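EscN (PDB 2OBL) belongs to the ATPases of type III secretion systems, a P-loop family whose nucleotide-binding domain is related to the alpha and beta subunits of ATP synthase. Local coordinates at residues 136-148 and 166-179. The protein carries 1 engineered substitution. Residues are numbered along the deposited sequence; the frame is centred on the assembly and turned at random.
Sequences RPALERMKAAFTA and MDSVTRYARAARDV. With ACT (acetate ion), chain C; IMD (imidazole), chain D.
Met142 of helix 138-148 enters a hollow between Tyr172, Ala175, Ala176 and Val179 of helix 169-179, a knob-into-hole contact between helices whose axes come within 7.8 Å at -129°. Traced outward, its CB lies over the backbone of Ala176, and CG meets the Tyr172 ring at CE1 (3.7 Å). SD touches both Ala176 CA and Val179 CB, and CE ends on Ala176 CB, 3.8 Å away. With CG anti to the backbone N (chi1 174°) and the chain extended beyond it, the thioether is carried across helix 169-179, over Ala176. Small residues probably permit the close approach: Ala138 and Ala175 face each other with their CA atoms 4.7 Å apart. Beside them Ala175 CB touches Arg141 CB at 3.5 Å, and farther along Ala145 CB packs against Tyr172 CD1 and Met166 CE. The tyrosine ring turns its edge to Met142 O, which lies in the ring plane 3.4 Å from CE1, while its hydroxyl approaches Phe146 CE2 and hydrogen-bonds Ser199.

Water supplies the polar links. The Arg141 chain bends at chi3 (-87°), and NE donates a nearly straight 2.9 Å bond to Arg136 O. Three waters then lie at the edge of its guanidinium: one bridges NH1 to Arg171 O, and two join NH1 and NH2 separately to Asp178 OD2. Direct charge contact is absent, since NH1 stays 5.0 Å from that oxygen; Asp178 is salt-bridged to Arg177 instead.

Both helices belong to the P-loop nucleotide-binding domain. Strand 161-167, which leads into helix 169-182, runs in the central sheet between strands 99-105 and 214-222; helix 138-156 also rests on strand 127-132, and helix 194-204 packs against Phe146, Tyr172 and Ala176.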
loop_
_atom_site.group_PDB
_atom_site.type_symbol
_atom_site.label_atom_id
_atom_site.label_comp_id
_atom_site.label_asym_id
_atom_site.label_seq_id
_atom_site.Cartn_x
_atom_site.Cartn_y
_atom_site.Cartn_z
ATOM N N ARG A 136 13.516 10.118 16.321
ATOM C CA ARG A 136 12.584 11.142 16.757
ATOM C C ARG A 136 11.750 10.629 17.931
ATOM O O ARG A 136 11.574 9.416 18.091
ATOM C CB ARG A 136 11.681 11.568 15.595
ATOM C CG ARG A 136 12.421 12.161 14.401
ATOM C CD ARG A 136 13.391 13.272 14.828
ATOM N NE ARG A 136 12.735 14.307 15.628
ATOM C CZ ARG A 136 13.334 14.993 16.603
ATOM N NH1 ARG A 136 14.600 14.745 16.917
ATOM N NH2 ARG A 136 12.661 15.918 17.278
ATOM N N PRO A 137 11.230 11.545 18.758
ATOM C CA PRO A 137 10.402 11.122 19.890
ATOM C C PRO A 137 9.153 10.363 19.450
ATOM O O PRO A 137 8.644 10.586 18.346
ATOM C CB PRO A 137 10.000 12.449 20.542
ATOM C CG PRO A 137 11.095 13.403 20.142
ATOM C CD PRO A 137 11.404 13.013 18.729
ATOM N N ALA A 138 8.655 9.493 20.326
ATOM C CA ALA A 138 7.486 8.692 20.011
ATOM C C ALA A 138 6.305 9.583 19.625
ATOM O O ALA A 138 5.591 9.283 18.682
ATOM C CB ALA A 138 7.130 7.767 21.170
ATOM N N LEU A 139 6.111 10.692 20.339
ATOM C CA LEU A 139 5.000 11.602 20.034
ATOM C C LEU A 139 5.030 12.091 18.588
ATOM O O LEU A 139 3.992 12.165 17.923
ATOM C CB LEU A 139 4.991 12.804 20.991
ATOM C CG LEU A 139 3.729 13.681 20.949
ATOM C CD1 LEU A 139 2.506 12.891 21.358
ATOM C CD2 LEU A 139 3.882 14.904 21.840
ATOM N N GLU A 140 6.219 12.428 18.101
ATOM C CA GLU A 140 6.360 12.858 16.731
ATOM C C GLU A 140 6.073 11.729 15.735
ATOM O O GLU A 140 5.410 11.945 14.736
ATOM C CB GLU A 140 7.749 13.443 16.490
ATOM C CG GLU A 140 7.761 14.453 15.378
ATOM C CD GLU A 140 9.150 14.845 14.973
ATOM O OE1 GLU A 140 10.067 14.734 15.800
ATOM O OE2 GLU A 140 9.318 15.261 13.819
ATOM N N ARG A 141 6.587 10.532 16.002
ATOM C CA ARG A 141 6.331 9.381 15.121
ATOM C C ARG A 141 4.838 8.990 15.075
ATOM O O ARG A 141 4.304 8.576 14.023
ATOM C CB ARG A 141 7.200 8.191 15.525
ATOM C CG ARG A 141 8.697 8.388 15.206
ATOM C CD ARG A 141 9.543 7.186 15.643
ATOM N NE ARG A 141 9.961 7.293 17.043
ATOM C CZ ARG A 141 9.578 6.474 18.022
ATOM N NH1 ARG A 141 8.774 5.439 17.781
ATOM N NH2 ARG A 141 10.026 6.676 19.261
ATOM N N MET A 142 4.161 9.110 16.209
ATOM C CA MET A 142 2.721 8.886 16.230
ATOM C C MET A 142 1.979 9.968 15.443
ATOM O O MET A 142 1.084 9.669 14.646
ATOM C CB MET A 142 2.209 8.859 17.663
ATOM C CG MET A 142 0.699 8.764 17.753
ATOM S SD MET A 142 0.177 8.857 19.457
ATOM C CE MET A 142 -1.552 8.402 19.286
ATOM N N LYS A 143 2.340 11.232 15.671
ATOM C CA LYS A 143 1.612 12.337 15.032
ATOM C C LYS A 143 1.761 12.326 13.514
ATOM O O LYS A 143 0.876 12.801 12.785
ATOM C CB LYS A 143 2.031 13.696 15.629
ATOM C CG LYS A 143 1.426 13.971 17.012
ATOM C CD LYS A 143 2.086 15.174 17.694
ATOM C CE LYS A 143 1.359 15.543 18.993
ATOM N NZ LYS A 143 1.681 16.955 19.422
ATOM N N ALA A 144 2.863 11.758 13.024
ATOM C CA ALA A 144 3.111 11.727 11.572
ATOM C C ALA A 144 1.957 11.098 10.803
ATOM O O ALA A 144 1.640 11.531 9.710
ATOM C CB ALA A 144 4.420 11.005 11.240
ATOM N N ALA A 145 1.337 10.066 11.377
ATOM C CA ALA A 145 0.236 9.394 10.724
ATOM C C ALA A 145 -0.960 10.350 10.544
ATOM O O ALA A 145 -1.639 10.334 9.515
ATOM C CB ALA A 145 -0.187 8.187 11.536
ATOM N N PHE A 146 -1.220 11.154 11.563
ATOM C CA PHE A 146 -2.337 12.103 11.525
ATOM C C PHE A 146 -1.998 13.279 10.627
ATOM O O PHE A 146 -2.831 13.736 9.857
ATOM C CB PHE A 146 -2.681 12.567 12.939
ATOM C CG PHE A 146 -3.226 11.475 13.810
ATOM C CD1 PHE A 146 -4.601 11.288 13.922
ATOM C CD2 PHE A 146 -2.371 10.633 14.519
ATOM C CE1 PHE A 146 -5.125 10.269 14.718
ATOM C CE2 PHE A 146 -2.878 9.607 15.309
ATOM C CZ PHE A 146 -4.256 9.425 15.410
ATOM N N THR A 147 -0.766 13.762 10.716
ATOM C CA THR A 147 -0.310 14.843 9.840
ATOM C C THR A 147 -0.473 14.470 8.367
ATOM O O THR A 147 -1.048 15.227 7.573
ATOM C CB THR A 147 1.160 15.165 10.122
ATOM O OG1 THR A 147 1.258 15.796 11.408
ATOM C CG2 THR A 147 1.747 16.065 9.035
ATOM N N ALA A 148 0.006 13.286 8.013
ATOM C CA ALA A 148 -0.137 12.786 6.652
ATOM C C ALA A 148 -1.607 12.715 6.237
ATOM O O ALA A 148 -1.977 13.137 5.149
ATOM C CB ALA A 148 0.523 11.413 6.535
ATOM N N MET A 166 1.305 4.988 3.791
ATOM C CA MET A 166 1.870 5.032 5.126
ATOM C C MET A 166 2.750 3.815 5.355
ATOM O O MET A 166 2.259 2.692 5.423
ATOM C CB MET A 166 0.763 5.083 6.172
ATOM C CG MET A 166 1.337 5.090 7.585
ATOM S SD MET A 166 0.096 5.153 8.881
ATOM C CE MET A 166 -0.945 6.444 8.255
ATOM N N ASP A 167 4.053 4.049 5.465
ATOM C CA ASP A 167 5.025 2.986 5.685
ATOM C C ASP A 167 5.709 3.333 7.012
ATOM O O ASP A 167 6.674 4.102 7.010
ATOM C CB ASP A 167 6.040 2.981 4.520
ATOM C CG ASP A 167 6.994 1.779 4.540
ATOM O OD1 ASP A 167 6.629 0.688 5.025
ATOM O OD2 ASP A 167 8.138 1.923 4.055
ATOM N N SER A 168 5.230 2.799 8.141
ATOM C CA SER A 168 4.255 1.711 8.210
ATOM C C SER A 168 3.250 1.946 9.324
ATOM O O SER A 168 3.538 2.669 10.279
ATOM C CB SER A 168 4.995 0.412 8.550
ATOM O OG SER A 168 5.690 0.544 9.798
ATOM N N VAL A 169 2.086 1.310 9.229
ATOM C CA VAL A 169 1.150 1.383 10.335
ATOM C C VAL A 169 1.756 0.663 11.540
ATOM O O VAL A 169 1.481 1.020 12.681
ATOM C CB VAL A 169 -0.264 0.868 9.946
ATOM C CG1 VAL A 169 -0.269 -0.631 9.687
ATOM C CG2 VAL A 169 -1.279 1.256 11.032
ATOM N N THR A 170 2.601 -0.342 11.275
ATOM C CA THR A 170 3.279 -1.067 12.357
ATOM C C THR A 170 4.110 -0.140 13.249
ATOM O O THR A 170 4.017 -0.191 14.476
ATOM C CB THR A 170 4.192 -2.154 11.770
ATOM O OG1 THR A 170 3.385 -3.090 11.042
ATOM C CG2 THR A 170 4.969 -2.873 12.891
ATOM N N ARG A 171 4.932 0.706 12.635
ATOM C CA ARG A 171 5.802 1.585 13.430
ATOM C C ARG A 171 5.056 2.784 13.975
ATOM O O ARG A 171 5.410 3.308 15.049
ATOM C CB ARG A 171 7.058 1.977 12.648
ATOM C CG ARG A 171 7.974 0.775 12.393
ATOM C CD ARG A 171 9.377 1.207 11.993
ATOM N NE ARG A 171 10.146 0.117 11.388
ATOM C CZ ARG A 171 10.988 -0.653 12.059
ATOM N NH1 ARG A 171 11.171 -0.452 13.360
ATOM N NH2 ARG A 171 11.664 -1.614 11.427
ATOM N N TYR A 172 3.995 3.194 13.276
ATOM C CA TYR A 172 3.079 4.173 13.834
ATOM C C TYR A 172 2.521 3.628 15.149
ATOM O O TYR A 172 2.470 4.338 16.160
ATOM C CB TYR A 172 1.885 4.460 12.904
ATOM C CG TYR A 172 0.698 4.912 13.722
ATOM C CD1 TYR A 172 0.605 6.225 14.177
ATOM C CD2 TYR A 172 -0.303 4.016 14.099
ATOM C CE1 TYR A 172 -0.445 6.634 14.971
ATOM C CE2 TYR A 172 -1.362 4.418 14.889
ATOM C CZ TYR A 172 -1.423 5.734 15.328
ATOM O OH TYR A 172 -2.471 6.139 16.120
ATOM N N ALA A 173 2.084 2.371 15.117
ATOM C CA ALA A 173 1.440 1.752 16.295
ATOM C C ALA A 173 2.407 1.597 17.467
ATOM O O ALA A 173 2.020 1.750 18.633
ATOM C CB ALA A 173 0.820 0.409 15.926
ATOM N N ARG A 174 3.664 1.284 17.168
ATOM C CA ARG A 174 4.658 1.149 18.221
ATOM C C ARG A 174 4.908 2.515 18.859
ATOM O O ARG A 174 5.064 2.611 20.072
ATOM C CB ARG A 174 5.956 0.567 17.674
ATOM C CG ARG A 174 5.823 -0.907 17.286
ATOM C CD ARG A 174 7.083 -1.359 16.574
ATOM N NE ARG A 174 6.954 -2.724 16.078
ATOM C CZ ARG A 174 7.853 -3.307 15.292
ATOM N NH1 ARG A 174 8.945 -2.638 14.925
ATOM N NH2 ARG A 174 7.674 -4.560 14.886
ATOM N N ALA A 175 4.934 3.562 18.048
ATOM C CA ALA A 175 5.069 4.926 18.588
ATOM C C ALA A 175 3.843 5.274 19.444
ATOM O O ALA A 175 3.975 5.767 20.557
ATOM C CB ALA A 175 5.248 5.945 17.451
ATOM N N ALA A 176 2.652 5.010 18.917
ATOM C CA ALA A 176 1.421 5.314 19.641
ATOM C C ALA A 176 1.325 4.510 20.945
ATOM O O ALA A 176 0.763 4.995 21.960
ATOM C CB ALA A 176 0.209 5.048 18.736
ATOM N N ARG A 177 1.872 3.293 20.923
ATOM C CA ARG A 177 1.945 2.452 22.123
ATOM C C ARG A 177 2.758 3.170 23.202
ATOM O O ARG A 177 2.328 3.270 24.349
ATOM C CB ARG A 177 2.601 1.097 21.790
ATOM C CG ARG A 177 2.924 0.204 22.999
ATOM C CD ARG A 177 3.940 -0.881 22.572
ATOM N NE ARG A 177 5.210 -0.267 22.184
ATOM C CZ ARG A 177 6.142 -0.849 21.435
ATOM N NH1 ARG A 177 5.968 -2.097 20.995
ATOM N NH2 ARG A 177 7.272 -0.181 21.142
ATOM N N ASP A 178 3.941 3.633 22.822
ATOM C CA ASP A 178 4.859 4.219 23.764
ATOM C C ASP A 178 4.274 5.504 24.338
ATOM O O ASP A 178 4.397 5.749 25.532
ATOM C CB ASP A 178 6.224 4.432 23.127
ATOM C CG ASP A 178 6.926 3.117 22.846
ATOM O OD1 ASP A 178 6.491 2.098 23.416
ATOM O OD2 ASP A 178 7.906 3.109 22.082
ATOM N N VAL A 179 3.589 6.279 23.502
ATOM C CA VAL A 179 2.873 7.492 23.969
ATOM C C VAL A 179 1.773 7.130 24.958
ATOM O O VAL A 179 1.666 7.731 26.036
ATOM C CB VAL A 179 2.257 8.274 22.787
ATOM C CG1 VAL A 179 1.372 9.457 23.288
ATOM C CG2 VAL A 179 3.364 8.772 21.863
HETATM C C ACT C . 8.985 -2.623 19.232
HETATM O O ACT C . 7.951 -3.195 19.640
HETATM O OXT ACT C . 9.244 -1.486 19.714
HETATM C CH3 ACT C . 9.871 -3.282 18.212
HETATM N N1 IMD D . 10.897 4.999 6.426
HETATM C C2 IMD D . 9.717 4.366 6.249
HETATM N N3 IMD D . 9.793 3.664 5.090
HETATM C C4 IMD D . 11.018 3.856 4.537
HETATM C C5 IMD D . 11.715 4.707 5.381
HETATM O O HOH W 1 7.930 4.150 15.373
HETATM O O HOH W 2 8.234 3.180 19.344
HETATM O O HOH W 3 9.791 5.172 21.725
#